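Local coordinates for D-alanyl-D-alanine carboxypeptidase DacB2 (Mycobacterium tuberculosis H37Rv, PDB 4RYE), which probably removes the terminal D-alanine from peptidoglycan stem peptides, acting as a serine-type D,D-carboxypeptidase in cell wall biogenesis, at residues Ala69-Val83 with Val101-Met113. Sequence-based numbering, arbitrary orientation.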
ATOM      1  N   ALA A  69     -15.999  -8.297 -16.670  1.00 25.94           N
ATOM      2  CA  ALA A  69     -15.431  -6.975 -16.892  1.00 25.82           C
ATOM      3  C   ALA A  69     -16.094  -6.277 -18.066  1.00 33.11           C
ATOM      4  O   ALA A  69     -16.365  -6.892 -19.104  1.00 28.79           O
ATOM      5  CB  ALA A  69     -13.952  -7.079 -17.129  1.00 27.06           C
ATOM      6  N   ASP A  70     -16.363  -4.987 -17.919  1.00 30.66           N
ATOM      7  CA  ASP A  70     -16.867  -4.238 -19.068  1.00 34.03           C
ATOM      8  C   ASP A  70     -15.792  -3.311 -19.629  1.00 30.57           C
ATOM      9  O   ASP A  70     -14.698  -3.216 -19.070  1.00 28.67           O
ATOM     10  CB  ASP A  70     -18.180  -3.506 -18.753  1.00 38.40           C
ATOM     11  CG  ASP A  70     -18.079  -2.591 -17.554  1.00 53.32           C
ATOM     12  OD1 ASP A  70     -17.035  -1.921 -17.389  1.00 57.65           O
ATOM     13  OD2 ASP A  70     -19.056  -2.534 -16.774  1.00 56.47           O
ATOM     14  N   VAL A  71     -16.097  -2.649 -20.741  1.00 32.26           N
ATOM     15  CA  VAL A  71     -15.118  -1.808 -21.426  1.00 35.13           C
ATOM     16  C   VAL A  71     -14.545  -0.723 -20.521  1.00 34.72           C
ATOM     17  O   VAL A  71     -13.331  -0.495 -20.515  1.00 36.24           O
ATOM     18  CB  VAL A  71     -15.705  -1.199 -22.721  1.00 37.41           C
ATOM     19  CG1 VAL A  71     -14.775  -0.141 -23.293  1.00 43.93           C
ATOM     20  CG2 VAL A  71     -15.928  -2.294 -23.734  1.00 36.18           C
ATOM     21  N   ALA A  72     -15.407  -0.083 -19.736  1.00 32.28           N
ATOM     22  CA  ALA A  72     -14.979   0.987 -18.833  1.00 39.09           C
ATOM     23  C   ALA A  72     -13.931   0.527 -17.817  1.00 41.43           C
ATOM     24  O   ALA A  72     -13.044   1.298 -17.431  1.00 45.12           O
ATOM     25  CB  ALA A  72     -16.180   1.587 -18.122  1.00 40.77           C
ATOM     26  N   ASP A  73     -14.033  -0.729 -17.385  1.00 39.11           N
ATOM     27  CA  ASP A  73     -13.106  -1.287 -16.398  1.00 37.99           C
ATOM     28  C   ASP A  73     -11.669  -1.341 -16.914  1.00 36.27           C
ATOM     29  O   ASP A  73     -10.734  -1.437 -16.131  1.00 37.35           O
ATOM     30  CB  ASP A  73     -13.530  -2.707 -16.003  1.00 35.66           C
ATOM     31  CG  ASP A  73     -14.877  -2.750 -15.318  1.00 34.36           C
ATOM     32  OD1 ASP A  73     -15.301  -1.702 -14.791  1.00 36.53           O
ATOM     33  OD2 ASP A  73     -15.503  -3.835 -15.290  1.00 29.06           O
ATOM     34  N   THR A  74     -11.506  -1.295 -18.232  1.00 36.95           N
ATOM     35  CA  THR A  74     -10.223  -1.602 -18.864  1.00 39.88           C
ATOM     36  C   THR A  74      -9.538  -0.391 -19.487  1.00 45.14           C
ATOM     37  O   THR A  74      -8.578  -0.545 -20.243  1.00 46.26           O
ATOM     38  CB  THR A  74     -10.396  -2.668 -19.971  1.00 40.50           C
ATOM     39  OG1 THR A  74     -11.177  -2.128 -21.048  1.00 38.09           O
ATOM     40  CG2 THR A  74     -11.086  -3.901 -19.418  1.00 40.11           C
ATOM     41  N   GLN A  75     -10.011   0.809 -19.163  1.00 45.50           N
ATOM     42  CA  GLN A  75      -9.569   2.006 -19.880  1.00 50.72           C
ATOM     43  C   GLN A  75      -8.652   2.966 -19.119  1.00 47.52           C
ATOM     44  O   GLN A  75      -8.278   4.012 -19.649  1.00 46.78           O
ATOM     45  CB  GLN A  75     -10.770   2.778 -20.437  1.00 58.53           C
ATOM     46  CG  GLN A  75     -11.428   2.121 -21.639  1.00 64.94           C
ATOM     47  CD  GLN A  75     -12.537   2.972 -22.230  1.00 73.33           C
ATOM     48  OE1 GLN A  75     -13.718   2.671 -22.068  1.00 75.19           O
ATOM     49  NE2 GLN A  75     -12.158   4.038 -22.925  1.00 78.04           N
ATOM     50  N   ALA A  76      -8.278   2.625 -17.892  1.00 42.63           N
ATOM     51  CA  ALA A  76      -7.355   3.482 -17.155  1.00 42.37           C
ATOM     52  C   ALA A  76      -5.928   3.292 -17.660  1.00 38.92           C
ATOM     53  O   ALA A  76      -5.605   2.263 -18.253  1.00 32.98           O
ATOM     54  CB  ALA A  76      -7.433   3.208 -15.674  1.00 40.65           C
ATOM     55  N   GLU A  77      -5.075   4.286 -17.429  1.00 42.79           N
ATOM     56  CA  GLU A  77      -3.663   4.160 -17.770  1.00 45.31           C
ATOM     57  C   GLU A  77      -3.008   3.030 -16.961  1.00 39.61           C
ATOM     58  O   GLU A  77      -3.522   2.614 -15.922  1.00 33.77           O
ATOM     59  CB  GLU A  77      -2.932   5.487 -17.540  1.00 50.24           C
ATOM     60  CG  GLU A  77      -2.959   5.972 -16.097  1.00 53.50           C
ATOM     61  CD  GLU A  77      -2.231   7.294 -15.898  1.00 57.35           C
ATOM     62  OE1 GLU A  77      -1.023   7.267 -15.573  1.00 56.53           O
ATOM     63  OE2 GLU A  77      -2.871   8.358 -16.049  1.00 59.67           O
ATOM     64  N   CYS A  78      -1.877   2.533 -17.452  1.00 43.94           N
ATOM     65  CA  CYS A  78      -1.140   1.455 -16.791  1.00 47.34           C
ATOM     66  C   CYS A  78      -0.521   1.961 -15.476  1.00 43.87           C
ATOM     67  O   CYS A  78      -0.446   3.178 -15.284  1.00 45.76           O
ATOM     68  CB  CYS A  78      -0.092   0.889 -17.760  1.00 55.04           C
ATOM     69  SG  CYS A  78      -0.827   0.136 -19.247  1.00 87.04           S
ATOM     70  N   ASN A  79      -0.094   1.090 -14.550  1.00 36.79           N
ATOM     71  CA  ASN A  79      -0.037  -0.376 -14.649  1.00 34.47           C
ATOM     72  C   ASN A  79      -1.359  -1.095 -14.872  1.00 27.58           C
ATOM     73  O   ASN A  79      -2.375  -0.750 -14.271  1.00 24.44           O
ATOM     74  CB  ASN A  79       0.599  -0.951 -13.375  1.00 30.81           C
ATOM     75  CG  ASN A  79       2.100  -0.727 -13.314  1.00 40.26           C
ATOM     76  OD1 ASN A  79       2.684  -0.119 -14.208  1.00 50.14           O
ATOM     77  ND2 ASN A  79       2.728  -1.214 -12.249  1.00 33.56           N
ATOM     78  N   CYS A  80      -1.326  -2.107 -15.732  1.00 29.46           N
ATOM     79  CA  CYS A  80      -2.482  -2.967 -15.957  1.00 34.92           C
ATOM     80  C   CYS A  80      -2.098  -4.431 -15.761  1.00 34.57           C
ATOM     81  O   CYS A  80      -1.028  -4.858 -16.194  1.00 39.06           O
ATOM     82  CB  CYS A  80      -3.041  -2.744 -17.372  1.00 36.89           C
ATOM     83  SG  CYS A  80      -3.892  -1.155 -17.594  1.00 64.92           S
ATOM     84  N   VAL A  81      -2.958  -5.200 -15.106  1.00 24.14           N
ATOM     85  CA  VAL A  81      -2.716  -6.633 -14.966  1.00 25.98           C
ATOM     86  C   VAL A  81      -3.173  -7.353 -16.237  1.00 30.70           C
ATOM     87  O   VAL A  81      -2.683  -8.437 -16.561  1.00 27.86           O
ATOM     88  CB  VAL A  81      -3.387  -7.230 -13.699  1.00 30.69           C
ATOM     89  CG1 VAL A  81      -4.912  -7.184 -13.804  1.00 24.45           C
ATOM     90  CG2 VAL A  81      -2.894  -8.660 -13.438  1.00 22.41           C
ATOM     91  N   GLY A  82      -4.097  -6.731 -16.967  1.00 28.03           N
ATOM     92  CA  GLY A  82      -4.558  -7.266 -18.234  1.00 27.27           C
ATOM     93  C   GLY A  82      -6.006  -7.730 -18.233  1.00 27.40           C
ATOM     94  O   GLY A  82      -6.363  -8.679 -18.936  1.00 31.15           O
ATOM     95  N   VAL A  83      -6.842  -7.058 -17.446  1.00 25.50           N
ATOM     96  CA  VAL A  83      -8.289  -7.270 -17.504  1.00 25.31           C
ATOM     97  C   VAL A  83      -8.811  -7.013 -18.922  1.00 28.77           C
ATOM     98  O   VAL A  83      -8.422  -6.036 -19.570  1.00 28.75           O
ATOM     99  CB  VAL A  83      -9.016  -6.346 -16.510  1.00 24.07           C
ATOM    100  CG1 VAL A  83     -10.533  -6.415 -16.697  1.00 24.30           C
ATOM    101  CG2 VAL A  83      -8.615  -6.696 -15.087  1.00 22.46           C
ATOM    102  N   VAL A 101       0.848  -6.382  -8.893  1.00 18.41           N
ATOM    103  CA  VAL A 101       1.343  -5.569 -10.007  1.00 19.53           C
ATOM    104  C   VAL A 101       0.706  -4.177 -10.083  1.00 21.94           C
ATOM    105  O   VAL A 101       0.883  -3.465 -11.080  1.00 26.62           O
ATOM    106  CB  VAL A 101       1.213  -6.292 -11.374  1.00 26.88           C
ATOM    107  CG1 VAL A 101       1.903  -7.651 -11.341  1.00 27.40           C
ATOM    108  CG2 VAL A 101      -0.246  -6.438 -11.775  1.00 27.38           C
ATOM    109  N   SER A 102      -0.016  -3.793  -9.029  1.00 20.74           N
ATOM    110  CA  SER A 102      -0.627  -2.465  -8.940  1.00 20.66           C
ATOM    111  C   SER A 102      -1.544  -2.170 -10.129  1.00 25.77           C
ATOM    112  O   SER A 102      -1.527  -1.067 -10.684  1.00 21.99           O
ATOM    113  CB  SER A 102       0.452  -1.381  -8.847  1.00 24.33           C
ATOM    114  OG  SER A 102      -0.059  -0.230  -8.196  1.00 28.07           O
ATOM    115  N   GLY A 103      -2.348  -3.154 -10.517  1.00 21.44           N
ATOM    116  CA  GLY A 103      -3.166  -3.032 -11.713  1.00 21.63           C
ATOM    117  C   GLY A 103      -4.297  -2.044 -11.516  1.00 19.40           C
ATOM    118  O   GLY A 103      -5.153  -2.254 -10.665  1.00 19.74           O
ATOM    119  N   ASN A 104      -4.307  -0.966 -12.298  1.00 20.40           N
ATOM    120  CA  ASN A 104      -5.385   0.012 -12.202  1.00 21.85           C
ATOM    121  C   ASN A 104      -6.668  -0.579 -12.765  1.00 22.45           C
ATOM    122  O   ASN A 104      -7.761  -0.258 -12.299  1.00 29.72           O
ATOM    123  CB  ASN A 104      -5.014   1.306 -12.933  1.00 25.10           C
ATOM    124  CG  ASN A 104      -3.882   2.044 -12.249  1.00 24.06           C
ATOM    125  OD1 ASN A 104      -3.848   2.130 -11.024  1.00 22.51           O
ATOM    126  ND2 ASN A 104      -2.942   2.563 -13.031  1.00 29.68           N
ATOM    127  N   ASP A 105      -6.530  -1.445 -13.766  1.00 21.88           N
ATOM    128  CA  ASP A 105      -7.681  -2.149 -14.326  1.00 22.47           C
ATOM    129  C   ASP A 105      -8.273  -3.098 -13.285  1.00 22.33           C
ATOM    130  O   ASP A 105      -9.488  -3.268 -13.211  1.00 22.16           O
ATOM    131  CB  ASP A 105      -7.329  -2.871 -15.635  1.00 25.95           C
ATOM    132  CG  ASP A 105      -6.114  -3.787 -15.510  1.00 28.31           C
ATOM    133  OD1 ASP A 105      -5.397  -3.721 -14.482  1.00 22.41           O
ATOM    134  OD2 ASP A 105      -5.871  -4.571 -16.461  1.00 25.65           O
ATOM    135  N   ALA A 106      -7.416  -3.687 -12.459  1.00 20.08           N
ATOM    136  CA  ALA A 106      -7.874  -4.522 -11.357  1.00 24.12           C
ATOM    137  C   ALA A 106      -8.644  -3.689 -10.324  1.00 24.96           C
ATOM    138  O   ALA A 106      -9.682  -4.119  -9.807  1.00 17.72           O
ATOM    139  CB  ALA A 106      -6.692  -5.204 -10.703  1.00 23.64           C
ATOM    140  N   ALA A 107      -8.122  -2.507 -10.014  1.00 17.82           N
ATOM    141  CA  ALA A 107      -8.796  -1.596  -9.100  1.00 19.28           C
ATOM    142  C   ALA A 107     -10.166  -1.188  -9.628  1.00 20.09           C
ATOM    143  O   ALA A 107     -11.152  -1.196  -8.895  1.00 18.10           O
ATOM    144  CB  ALA A 107      -7.938  -0.359  -8.825  1.00 18.61           C
ATOM    145  N   ASN A 108     -10.238  -0.805 -10.894  1.00 19.30           N
ATOM    146  CA  ASN A 108     -11.517  -0.361 -11.428  1.00 24.70           C
ATOM    147  C   ASN A 108     -12.534  -1.501 -11.552  1.00 25.42           C
ATOM    148  O   ASN A 108     -13.744  -1.275 -11.457  1.00 20.99           O
ATOM    149  CB  ASN A 108     -11.322   0.397 -12.751  1.00 26.72           C
ATOM    150  CG  ASN A 108     -10.562   1.703 -12.557  1.00 26.73           C
ATOM    151  OD1 ASN A 108     -10.596   2.294 -11.474  1.00 27.54           O
ATOM    152  ND2 ASN A 108      -9.863   2.145 -13.590  1.00 27.36           N
ATOM    153  N   THR A 109     -12.045  -2.722 -11.744  1.00 20.35           N
ATOM    154  CA  THR A 109     -12.927  -3.874 -11.870  1.00 20.64           C
ATOM    155  C   THR A 109     -13.426  -4.316 -10.494  1.00 19.45           C
ATOM    156  O   THR A 109     -14.562  -4.764 -10.353  1.00 21.62           O
ATOM    157  CB  THR A 109     -12.259  -5.037 -12.639  1.00 22.67           C
ATOM    158  OG1 THR A 109     -11.677  -4.531 -13.849  1.00 25.92           O
ATOM    159  CG2 THR A 109     -13.296  -6.101 -13.019  1.00 21.76           C
ATOM    160  N   LEU A 110     -12.586  -4.170  -9.477  1.00 18.23           N
ATOM    161  CA  LEU A 110     -13.037  -4.363  -8.104  1.00 17.29           C
ATOM    162  C   LEU A 110     -14.082  -3.316  -7.736  1.00 17.53           C
ATOM    163  O   LEU A 110     -15.070  -3.626  -7.085  1.00 19.22           O
ATOM    164  CB  LEU A 110     -11.859  -4.290  -7.133  1.00 16.16           C
ATOM    165  CG  LEU A 110     -11.001  -5.559  -7.079  1.00 21.72           C
ATOM    166  CD1 LEU A 110      -9.709  -5.313  -6.292  1.00 20.44           C
ATOM    167  CD2 LEU A 110     -11.784  -6.736  -6.485  1.00 20.43           C
ATOM    168  N   ALA A 111     -13.873  -2.077  -8.175  1.00 20.41           N
ATOM    169  CA  ALA A 111     -14.837  -1.012  -7.902  1.00 19.69           C
ATOM    170  C   ALA A 111     -16.178  -1.325  -8.559  1.00 25.67           C
ATOM    171  O   ALA A 111     -17.231  -1.005  -8.014  1.00 22.77           O
ATOM    172  CB  ALA A 111     -14.310   0.330  -8.381  1.00 22.16           C
ATOM    173  N   HIS A 112     -16.125  -1.944  -9.735  1.00 24.03           N
ATOM    174  CA  HIS A 112     -17.317  -2.449 -10.420  1.00 24.52           C
ATOM    175  C   HIS A 112     -18.078  -3.422  -9.503  1.00 22.51           C
ATOM    176  O   HIS A 112     -19.282  -3.249  -9.280  1.00 23.64           O
ATOM    177  CB  HIS A 112     -16.905  -3.096 -11.760  1.00 26.02           C
ATOM    178  CG  HIS A 112     -18.028  -3.714 -12.538  1.00 28.92           C
ATOM    179  ND1 HIS A 112     -17.870  -4.148 -13.839  1.00 36.24           N
ATOM    180  CD2 HIS A 112     -19.312  -3.996 -12.204  1.00 27.15           C
ATOM    181  CE1 HIS A 112     -19.007  -4.662 -14.273  1.00 37.49           C
ATOM    182  NE2 HIS A 112     -19.895  -4.589 -13.301  1.00 36.11           N
HETATM  183  N   MSE A 113     -17.383  -4.428  -8.972  1.00 20.30           N
HETATM  184  CA  MSE A 113     -17.994  -5.386  -8.039  1.00 26.32           C
HETATM  185  C   MSE A 113     -18.557  -4.719  -6.788  1.00 26.27           C
HETATM  186  O   MSE A 113     -19.500  -5.217  -6.191  1.00 25.33           O
HETATM  187  CB  MSE A 113     -16.987  -6.458  -7.609  1.00 24.65           C
HETATM  188  CG  MSE A 113     -16.447  -7.278  -8.750  1.00 29.26           C
HETATM  189 SE   MSE A 113     -15.308  -8.767  -8.159  0.68 28.12          SE
HETATM  190  CE  MSE A 113     -16.713  -9.777  -7.255  1.00 28.97           C
TER
HETATM  191  O   HOH W   1     -15.233   0.652 -12.492  1.00 40.14           O
HETATM  192  O   HOH W   2      -6.874  -3.774 -19.002  1.00 38.31           O
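A mostly polar contact lays residues 69-83, in the loop between strands 66-68 and 88-90, along helix 104-113 and the turn before it; Asp105 and Asn104 at the helix start grip the second half of the loop segment. The carboxylate of Asp105 gathers three consecutive backbone N-H groups. Its OD1 takes Val81 N at 2.9 Å through the syn lone pair. OD2 takes Gly82 N through its own syn lone pair and Val83 N from above the carboxylate plane, both at 2.8 Å. A water joins the same OD2 to Val83 O. With chi1 at 53°, CG of Asp105 sits between its backbone N and carbonyl carbon, and the side chain reaches across to the loop.

Ser102, Gly103 and Asn104 match the SxN motif of penicillin-binding proteins, consistent with the active-site role given to Ser102 by similarity. Ser102 hydrogen-bonds Ser47 and Lys208. Both polar atoms of the Asn104 amide are engaged: OD1 accepts from Lys50 NZ and ND2 donates to Glu77 O at 2.9 Å. Asn104 N meets Asn79 O at 2.8 Å. Asn79 ND2 in turn reaches Val101 O at 3.1 Å.

Among the apolar contacts, Val101 CG2 packs on Val81 CB at 3.8 Å. At the far end, Asp73 OD2 sits in the His112 ring plane and takes ND1 on its syn lone pair at 2.8 Å, almost straight (176°). Asp70 N also donates to this oxygen.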